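Local coordinates for protein probable transcriptional regulator WhiB7 (PDB 7KUG) that acts as a transcriptional regulator linked to antibiotic resistance, carries a [4Fe-4S] cluster and is probably redox-responsive, at residues 26-31 / 41-46; 51-56 / 69-74. The protein carries 2 engineered substitutions. All blocks are in the same frame, centred on the assembly; numbering follows the deposited sequence.

In the fold
Both interactions lie beside the same [4Fe-4S] cluster, yet they do not touch: their centres are about 12 Å apart and their nearest atoms about 6 Å. Interaction 1 brings the 3-10 segment that includes 26-28 against segment 41-46, which runs from helix 33-43 into a turn and in which Cys-43 and Cys-46 each bind an iron. Interaction 2 packs the next helix, 49-59, on strand 69-72 of a small antiparallel sheet; its Cys-52 binds a third iron. Cys-20, close to Trp-28 of interaction 1, also lines the cluster pocket. The two contacts thus join different parts of the fold around one cofactor.

Interaction 1: 26-31 / 41-46; sequences DMWFAD and TMCVSC. Engineered in segment 26-31: Met-27 (natural residue Leu). Engineered in segment 41-46: Met-42 (natural residue Leu). With SF4 (iron/sulfur cluster), chain E.
Trp-28 and Met-42 bury the most surface here, their side chains crossing at about a right angle. The six-membered half of the indole meets the start of the Met-42 chain: CZ2 of Trp-28 lies 3.6 Å from CB of Met-42, an oblique approach. Met-42, a selenomethionine at an engineered position, bends at both its second and third torsions (-75° and -82°), and this fold carries its terminal CE back to 4.0 Å from CH2 of Trp-28. Met-27, likewise engineered and also a selenomethionine, adds a smaller apolar touch, its CE reaching CG of Met-42 at 4.1 Å.

The pyrrole N-H of the indole points to a cluster ligand. NE1 of Trp-28 donates a weak, bent hydrogen bond to SG of Cys-43 (3.5 Å, N-H...S angle 146°), and the sulfur sits at the ring edge, close to its plane. That same SG binds FE4 of the cluster at 2.3 Å, so the N-H gives the iron-bound sulfur a second, weak partner. Cys-43 begins the CXXCXXXXXC part of the four-cysteine WhiB motif, whose first member is Cys-20. A type I turn, closed by the backbone N of Cys-46 bonding to O of Cys-43 at 2.9 Å, links Cys-43 to the next cysteine, and SG of Cys-46 takes FE1 at 2.3 Å. S1 of the cluster approaches the Trp-28 ring obliquely.

Val-65 of strand 65-66 touches both Trp-28 and Cys-43, and Ala-39 of helix 33-43 also packs on the indole. The ring also meets a polar side chain of another protein's chain, and Asp-26 OD1 forms salt bridges with basic side chains of that chain.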
ATOM      1  N   ASP A  26       8.619   4.648  -2.083  1.00 20.38           N
ATOM      2  CA  ASP A  26       8.859   4.650  -0.624  1.00 21.92           C
ATOM      3  C   ASP A  26       9.203   6.059  -0.142  1.00 21.33           C
ATOM      4  O   ASP A  26       9.209   6.256   1.075  1.00 24.18           O
ATOM      5  CB  ASP A  26       9.923   3.627  -0.240  1.00 23.20           C
ATOM      6  CG  ASP A  26       9.385   2.209  -0.184  1.00 29.17           C
ATOM      7  OD1 ASP A  26       8.138   2.025  -0.256  1.00 25.10           O
ATOM      8  OD2 ASP A  26      10.222   1.290  -0.073  1.00 34.93           O
HETATM    9  N   MSE A  27       9.447   7.016  -1.041  1.00 21.42           N
HETATM   10  CA  MSE A  27       9.610   8.436  -0.630  1.00 23.72           C
HETATM   11  C   MSE A  27       8.373   8.880   0.162  1.00 21.41           C
HETATM   12  O   MSE A  27       8.530   9.707   1.085  1.00 22.58           O
HETATM   13  CB  MSE A  27       9.843   9.335  -1.845  1.00 26.54           C
HETATM   14  CG  MSE A  27      11.242   9.242  -2.401  1.00 31.41           C
HETATM   15 SE   MSE A  27      11.444  10.421  -3.960  0.70 30.89          SE
HETATM   16  CE  MSE A  27      10.273  11.899  -3.401  1.00 23.96           C
ATOM     17  N   TRP A  28       7.190   8.343  -0.162  1.00 18.38           N
ATOM     18  CA  TRP A  28       5.917   8.764   0.484  1.00 18.88           C
ATOM     19  C   TRP A  28       5.729   8.017   1.811  1.00 21.82           C
ATOM     20  O   TRP A  28       4.732   8.302   2.507  1.00 18.98           O
ATOM     21  CB  TRP A  28       4.736   8.615  -0.492  1.00 18.77           C
ATOM     22  CG  TRP A  28       4.708   9.782  -1.426  1.00 17.52           C
ATOM     23  CD1 TRP A  28       3.988  10.927  -1.274  1.00 17.70           C
ATOM     24  CD2 TRP A  28       5.547   9.984  -2.582  1.00 18.03           C
ATOM     25  NE1 TRP A  28       4.304  11.825  -2.259  1.00 18.02           N
ATOM     26  CE2 TRP A  28       5.244  11.271  -3.084  1.00 18.19           C
ATOM     27  CE3 TRP A  28       6.498   9.205  -3.252  1.00 20.64           C
ATOM     28  CZ2 TRP A  28       5.869  11.795  -4.212  1.00 19.93           C
ATOM     29  CZ3 TRP A  28       7.117   9.724  -4.372  1.00 20.06           C
ATOM     30  CH2 TRP A  28       6.778  10.991  -4.857  1.00 20.63           C
ATOM     31  N   PHE A  29       6.688   7.154   2.175  1.00 21.08           N
ATOM     32  CA  PHE A  29       6.682   6.345   3.422  1.00 22.36           C
ATOM     33  C   PHE A  29       8.078   6.397   4.043  1.00 23.39           C
ATOM     34  O   PHE A  29       8.611   5.379   4.523  1.00 25.08           O
ATOM     35  CB  PHE A  29       6.201   4.924   3.130  1.00 21.87           C
ATOM     36  CG  PHE A  29       4.805   4.879   2.574  1.00 20.08           C
ATOM     37  CD1 PHE A  29       4.586   4.952   1.209  1.00 19.01           C
ATOM     38  CD2 PHE A  29       3.712   4.742   3.414  1.00 17.83           C
ATOM     39  CE1 PHE A  29       3.298   4.909   0.698  1.00 20.52           C
ATOM     40  CE2 PHE A  29       2.424   4.723   2.896  1.00 20.03           C
ATOM     41  CZ  PHE A  29       2.222   4.792   1.546  1.00 18.96           C
ATOM     42  N   ALA A  30       8.681   7.582   3.981  1.00 22.73           N
ATOM     43  CA  ALA A  30      10.081   7.843   4.380  1.00 23.13           C
ATOM     44  C   ALA A  30      10.255   7.633   5.887  1.00 29.53           C
ATOM     45  O   ALA A  30       9.287   7.851   6.653  1.00 29.22           O
ATOM     46  CB  ALA A  30      10.491   9.235   3.970  1.00 25.53           C
ATOM     47  N   ASP A  31      11.469   7.248   6.290  1.00 30.34           N
ATOM     48  CA  ASP A  31      11.792   6.840   7.683  1.00 36.44           C
ATOM     49  C   ASP A  31      12.316   8.043   8.480  1.00 39.77           C
ATOM     50  O   ASP A  31      12.561   7.870   9.681  1.00 44.27           O
ATOM     51  CB  ASP A  31      12.774   5.666   7.708  1.00 39.63           C
ATOM     52  CG  ASP A  31      14.057   5.890   6.924  1.00 45.26           C
ATOM     53  OD1 ASP A  31      14.454   7.058   6.765  1.00 48.48           O
ATOM     54  OD2 ASP A  31      14.648   4.891   6.471  1.00 51.78           O
ATOM     55  N   THR A  41       6.146  18.052  -0.141  1.00 18.99           N
ATOM     56  CA  THR A  41       6.395  19.150  -1.101  1.00 19.09           C
ATOM     57  C   THR A  41       6.041  18.662  -2.507  1.00 20.12           C
ATOM     58  O   THR A  41       5.441  19.432  -3.291  1.00 19.02           O
ATOM     59  CB  THR A  41       7.836  19.658  -0.997  1.00 20.79           C
ATOM     60  OG1 THR A  41       8.013  20.126   0.338  1.00 22.55           O
ATOM     61  CG2 THR A  41       8.145  20.772  -1.971  1.00 21.01           C
HETATM   62  N   MSE A  42       6.366  17.413  -2.820  1.00 20.85           N
HETATM   63  CA  MSE A  42       6.033  16.821  -4.138  1.00 18.84           C
HETATM   64  C   MSE A  42       4.526  16.936  -4.380  1.00 18.27           C
HETATM   65  O   MSE A  42       4.143  17.237  -5.506  1.00 19.23           O
HETATM   66  CB  MSE A  42       6.442  15.348  -4.204  1.00 20.05           C
HETATM   67  CG  MSE A  42       7.919  15.128  -4.087  1.00 18.14           C
HETATM   68 SE   MSE A  42       8.889  15.600  -5.695  0.90 18.86          SE
HETATM   69  CE  MSE A  42       8.603  13.971  -6.760  1.00 22.65           C
ATOM     70  N   CYS A  43       3.702  16.646  -3.363  1.00 19.53           N
ATOM     71  CA  CYS A  43       2.230  16.570  -3.507  1.00 17.44           C
ATOM     72  C   CYS A  43       1.637  17.945  -3.842  1.00 17.61           C
ATOM     73  O   CYS A  43       0.522  17.996  -4.343  1.00 18.00           O
ATOM     74  CB  CYS A  43       1.569  16.064  -2.230  1.00 17.66           C
ATOM     75  SG  CYS A  43       1.821  14.304  -1.878  1.00 18.89           S
ATOM     76  N   VAL A  44       2.329  19.043  -3.556  1.00 18.99           N
ATOM     77  CA  VAL A  44       1.667  20.384  -3.550  1.00 19.83           C
ATOM     78  C   VAL A  44       1.029  20.675  -4.914  1.00 20.47           C
ATOM     79  O   VAL A  44      -0.066  21.258  -4.919  1.00 23.23           O
ATOM     80  CB  VAL A  44       2.648  21.489  -3.125  1.00 20.21           C
ATOM     81  CG1 VAL A  44       2.069  22.879  -3.341  1.00 21.16           C
ATOM     82  CG2 VAL A  44       3.068  21.310  -1.677  1.00 21.48           C
ATOM     83  N   SER A  45       1.679  20.310  -6.021  1.00 19.35           N
ATOM     84  CA  SER A  45       1.228  20.624  -7.403  1.00 21.64           C
ATOM     85  C   SER A  45       0.314  19.525  -7.953  1.00 23.52           C
ATOM     86  O   SER A  45      -0.107  19.637  -9.119  1.00 23.66           O
ATOM     87  CB  SER A  45       2.392  20.825  -8.326  1.00 22.29           C
ATOM     88  OG  SER A  45       3.028  19.591  -8.620  1.00 26.50           O
ATOM     89  N   CYS A  46       0.050  18.472  -7.182  1.00 21.18           N
ATOM     90  CA  CYS A  46      -0.782  17.338  -7.658  1.00 20.63           C
ATOM     91  C   CYS A  46      -2.175  17.815  -8.056  1.00 21.86           C
ATOM     92  O   CYS A  46      -2.861  18.482  -7.291  1.00 20.53           O
ATOM     93  CB  CYS A  46      -0.911  16.255  -6.603  1.00 19.92           C
ATOM     94  SG  CYS A  46      -1.831  14.851  -7.261  1.00 20.01           S
TER
HETATM   95 FE1  SF4 E 101      -1.117  13.387  -5.624  1.00 20.61          FE
HETATM   96 FE2  SF4 E 101       0.267  11.117  -5.108  1.00 19.60          FE
HETATM   97 FE3  SF4 E 101      -1.900  11.823  -3.571  1.00 19.45          FE
HETATM   98 FE4  SF4 E 101       0.453  13.246  -3.399  1.00 18.34          FE
HETATM   99  S1  SF4 E 101       0.070  11.098  -2.955  1.00 18.76           S
HETATM  100  S2  SF4 E 101      -1.584  14.016  -3.556  1.00 17.56           S
HETATM  101  S3  SF4 E 101       1.092  13.171  -5.477  1.00 17.34           S
HETATM  102  S4  SF4 E 101      -1.845  11.317  -5.667  1.00 20.51           S

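Interaction 2: 51-56 / 69-74; sequences QCLAAA and EIFDQG. With SF4 (iron/sulfur cluster), chain E.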
ATOM      1  N   GLN A  51      -8.493  15.660  -3.290  1.00 24.35           N
ATOM      2  CA  GLN A  51      -9.251  14.389  -3.435  0.60 25.59           C
ATOM      3  C   GLN A  51      -8.457  13.255  -2.766  1.00 25.66           C
ATOM      4  O   GLN A  51      -9.079  12.457  -2.041  1.00 23.84           O
ATOM      5  CB  GLN A  51      -9.571  14.174  -4.914  0.60 28.54           C
ATOM      6  CG  GLN A  51     -10.400  15.313  -5.505  0.60 32.00           C
ATOM      7  CD  GLN A  51      -9.600  16.287  -6.341  0.60 36.21           C
ATOM      8  OE1 GLN A  51      -8.671  16.945  -5.869  0.60 26.45           O
ATOM      9  NE2 GLN A  51      -9.977  16.401  -7.605  0.60 38.58           N
ATOM     10  N   CYS A  52      -7.137  13.212  -2.969  1.00 25.13           N
ATOM     11  CA  CYS A  52      -6.233  12.188  -2.375  1.00 20.38           C
ATOM     12  C   CYS A  52      -6.305  12.322  -0.846  1.00 21.94           C
ATOM     13  O   CYS A  52      -6.447  11.305  -0.136  1.00 20.57           O
ATOM     14  CB  CYS A  52      -4.804  12.358  -2.889  1.00 19.16           C
ATOM     15  SG  CYS A  52      -3.611  11.135  -2.279  1.00 19.37           S
ATOM     16  N   LEU A  53      -6.245  13.556  -0.342  1.00 20.36           N
ATOM     17  CA  LEU A  53      -6.294  13.833   1.107  1.00 19.64           C
ATOM     18  C   LEU A  53      -7.637  13.337   1.655  1.00 20.42           C
ATOM     19  O   LEU A  53      -7.644  12.686   2.686  1.00 21.49           O
ATOM     20  CB  LEU A  53      -6.098  15.331   1.362  1.00 20.24           C
ATOM     21  CG  LEU A  53      -6.129  15.757   2.826  1.00 22.79           C
ATOM     22  CD1 LEU A  53      -5.037  15.062   3.613  1.00 22.27           C
ATOM     23  CD2 LEU A  53      -5.997  17.270   2.960  1.00 23.62           C
ATOM     24  N   ALA A  54      -8.738  13.680   0.986  1.00 22.50           N
ATOM     25  CA  ALA A  54     -10.098  13.343   1.462  1.00 24.83           C
ATOM     26  C   ALA A  54     -10.212  11.820   1.557  1.00 23.46           C
ATOM     27  O   ALA A  54     -10.731  11.312   2.583  1.00 23.63           O
ATOM     28  CB  ALA A  54     -11.142  13.931   0.539  1.00 25.09           C
ATOM     29  N   ALA A  55      -9.754  11.113   0.524  1.00 23.63           N
ATOM     30  CA  ALA A  55      -9.904   9.645   0.399  1.00 23.67           C
ATOM     31  C   ALA A  55      -9.040   8.964   1.459  1.00 23.32           C
ATOM     32  O   ALA A  55      -9.501   7.992   2.080  1.00 23.70           O
ATOM     33  CB  ALA A  55      -9.542   9.187  -0.991  1.00 24.56           C
ATOM     34  N   ALA A  56      -7.832   9.477   1.714  1.00 21.79           N
ATOM     35  CA  ALA A  56      -6.923   8.871   2.713  1.00 20.82           C
ATOM     36  C   ALA A  56      -7.517   9.048   4.118  1.00 22.85           C
ATOM     37  O   ALA A  56      -7.387   8.143   4.951  1.00 21.47           O
ATOM     38  CB  ALA A  56      -5.543   9.465   2.594  1.00 20.58           C
ATOM     39  N   GLU A  69      -0.062  15.656   3.126  1.00 17.36           N
ATOM     40  CA  GLU A  69      -0.067  15.607   4.611  1.00 20.30           C
ATOM     41  C   GLU A  69       0.509  14.269   5.114  1.00 18.88           C
ATOM     42  O   GLU A  69       0.288  13.222   4.476  1.00 19.16           O
ATOM     43  CB  GLU A  69      -1.484  15.810   5.146  1.00 20.61           C
ATOM     44  CG  GLU A  69      -2.086  17.168   4.790  1.00 22.25           C
ATOM     45  CD  GLU A  69      -1.360  18.377   5.358  1.00 23.66           C
ATOM     46  OE1 GLU A  69      -0.597  18.230   6.342  1.00 26.03           O
ATOM     47  OE2 GLU A  69      -1.593  19.486   4.824  1.00 27.82           O
ATOM     48  N   ILE A  70       1.178  14.292   6.266  1.00 19.18           N
ATOM     49  CA  ILE A  70       1.649  13.060   6.949  1.00 19.72           C
ATOM     50  C   ILE A  70       0.490  12.457   7.735  1.00 20.74           C
ATOM     51  O   ILE A  70      -0.120  13.176   8.545  1.00 20.91           O
ATOM     52  CB  ILE A  70       2.846  13.355   7.866  1.00 21.64           C
ATOM     53  CG1 ILE A  70       4.042  13.853   7.051  1.00 21.92           C
ATOM     54  CG2 ILE A  70       3.186  12.149   8.731  1.00 23.89           C
ATOM     55  CD1 ILE A  70       4.980  14.716   7.847  1.00 26.54           C
ATOM     56  N   PHE A  71       0.259  11.157   7.552  1.00 18.20           N
ATOM     57  CA  PHE A  71      -0.775  10.404   8.301  1.00 19.17           C
ATOM     58  C   PHE A  71      -0.160   9.589   9.429  1.00 21.39           C
ATOM     59  O   PHE A  71       0.975   9.096   9.330  1.00 20.71           O
ATOM     60  CB  PHE A  71      -1.561   9.511   7.350  1.00 18.18           C
ATOM     61  CG  PHE A  71      -2.640  10.243   6.597  1.00 17.62           C
ATOM     62  CD1 PHE A  71      -2.311  11.236   5.691  1.00 18.82           C
ATOM     63  CD2 PHE A  71      -3.977   9.932   6.789  1.00 19.84           C
ATOM     64  CE1 PHE A  71      -3.306  11.920   5.009  1.00 19.71           C
ATOM     65  CE2 PHE A  71      -4.971  10.608   6.100  1.00 20.30           C
ATOM     66  CZ  PHE A  71      -4.633  11.590   5.198  1.00 20.93           C
ATOM     67  N   ASP A  72      -0.946   9.450  10.501  1.00 23.02           N
ATOM     68  CA  ASP A  72      -0.609   8.628  11.684  1.00 22.64           C
ATOM     69  C   ASP A  72      -1.934   8.093  12.237  1.00 22.04           C
ATOM     70  O   ASP A  72      -2.709   8.892  12.768  1.00 22.53           O
ATOM     71  CB  ASP A  72       0.169   9.457  12.704  1.00 22.09           C
ATOM     72  CG  ASP A  72       0.600   8.677  13.931  1.00 23.57           C
ATOM     73  OD1 ASP A  72       0.431   7.428  13.913  1.00 23.03           O
ATOM     74  OD2 ASP A  72       1.096   9.315  14.886  1.00 23.70           O
ATOM     75  N   GLN A  73      -2.213   6.803  12.047  1.00 21.08           N
ATOM     76  CA  GLN A  73      -3.462   6.139  12.499  1.00 23.67           C
ATOM     77  C   GLN A  73      -4.691   6.900  11.995  1.00 26.01           C
ATOM     78  O   GLN A  73      -5.635   7.064  12.778  1.00 27.73           O
ATOM     79  CB  GLN A  73      -3.482   6.071  14.024  1.00 25.85           C
ATOM     80  CG  GLN A  73      -2.214   5.466  14.597  1.00 28.93           C
ATOM     81  CD  GLN A  73      -2.112   3.989  14.309  1.00 32.96           C
ATOM     82  OE1 GLN A  73      -3.086   3.340  13.927  1.00 33.19           O
ATOM     83  NE2 GLN A  73      -0.925   3.444  14.529  1.00 35.28           N
ATOM     84  N   GLY A  74      -4.681   7.341  10.738  1.00 23.10           N
ATOM     85  CA  GLY A  74      -5.817   8.035  10.099  1.00 24.25           C
ATOM     86  C   GLY A  74      -5.920   9.497  10.501  1.00 26.13           C
ATOM     87  O   GLY A  74      -6.850  10.157  10.005  1.00 27.08           O
TER
HETATM   88 FE1  SF4 E 101      -1.117  13.387  -5.624  1.00 20.61          FE
HETATM   89 FE2  SF4 E 101       0.267  11.117  -5.108  1.00 19.60          FE
HETATM   90 FE3  SF4 E 101      -1.900  11.823  -3.571  1.00 19.45          FE
HETATM   91 FE4  SF4 E 101       0.453  13.246  -3.399  1.00 18.34          FE
HETATM   92  S1  SF4 E 101       0.070  11.098  -2.955  1.00 18.76           S
HETATM   93  S2  SF4 E 101      -1.584  14.016  -3.556  1.00 17.56           S
HETATM   94  S3  SF4 E 101       1.092  13.171  -5.477  1.00 17.34           S
HETATM   95  S4  SF4 E 101      -1.845  11.317  -5.667  1.00 20.51           S
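Phe-71 turns its far rim into the helix, where Leu-53 and Ala-56 receive it differently. CD1 of Leu-53 comes in at the ring edge, near its plane, 3.8 Å from CZ of Phe-71. CB of Ala-56, three residues further along the helix, approaches the same carbon obliquely and closer: Ala-56 CB to Phe-71 CZ is 3.5 Å. The ring also leans on the helix backbone, with CE2 of Phe-71 at 3.6 Å from the carbonyl carbon of Ala-56.

In Leu-53 CG lies opposite the backbone N (chi1 180°), and with chi2 at 60° CD1 is placed where it touches both Phe-71 and Glu-69. The same methyl meets the aliphatic part of Glu-69 on another side, CD1 of Leu-53 being 3.8 Å from CG of Glu-69; the Glu-69 carboxylate makes a long, weak ion pair with Lys-40.

The axes of helix 51-56 and strand 69-72 run almost parallel, 7° apart, at 10.6 Å. This is helix-on-sheet packing, on the strand that follows the Gly-Val-Trp-Gly-Gly turn of WhiB proteins; Trp-66 of that turn meets Phe-71 edge-to-face, and Ile-76 touches Leu-53, Glu-69 and Phe-71. Cys-52, beside Leu-53 in the helix, binds FE3. The contact itself is apolar, so its hold on the cluster-bearing helix rests on van der Waals fit and the burial of hydrocarbon.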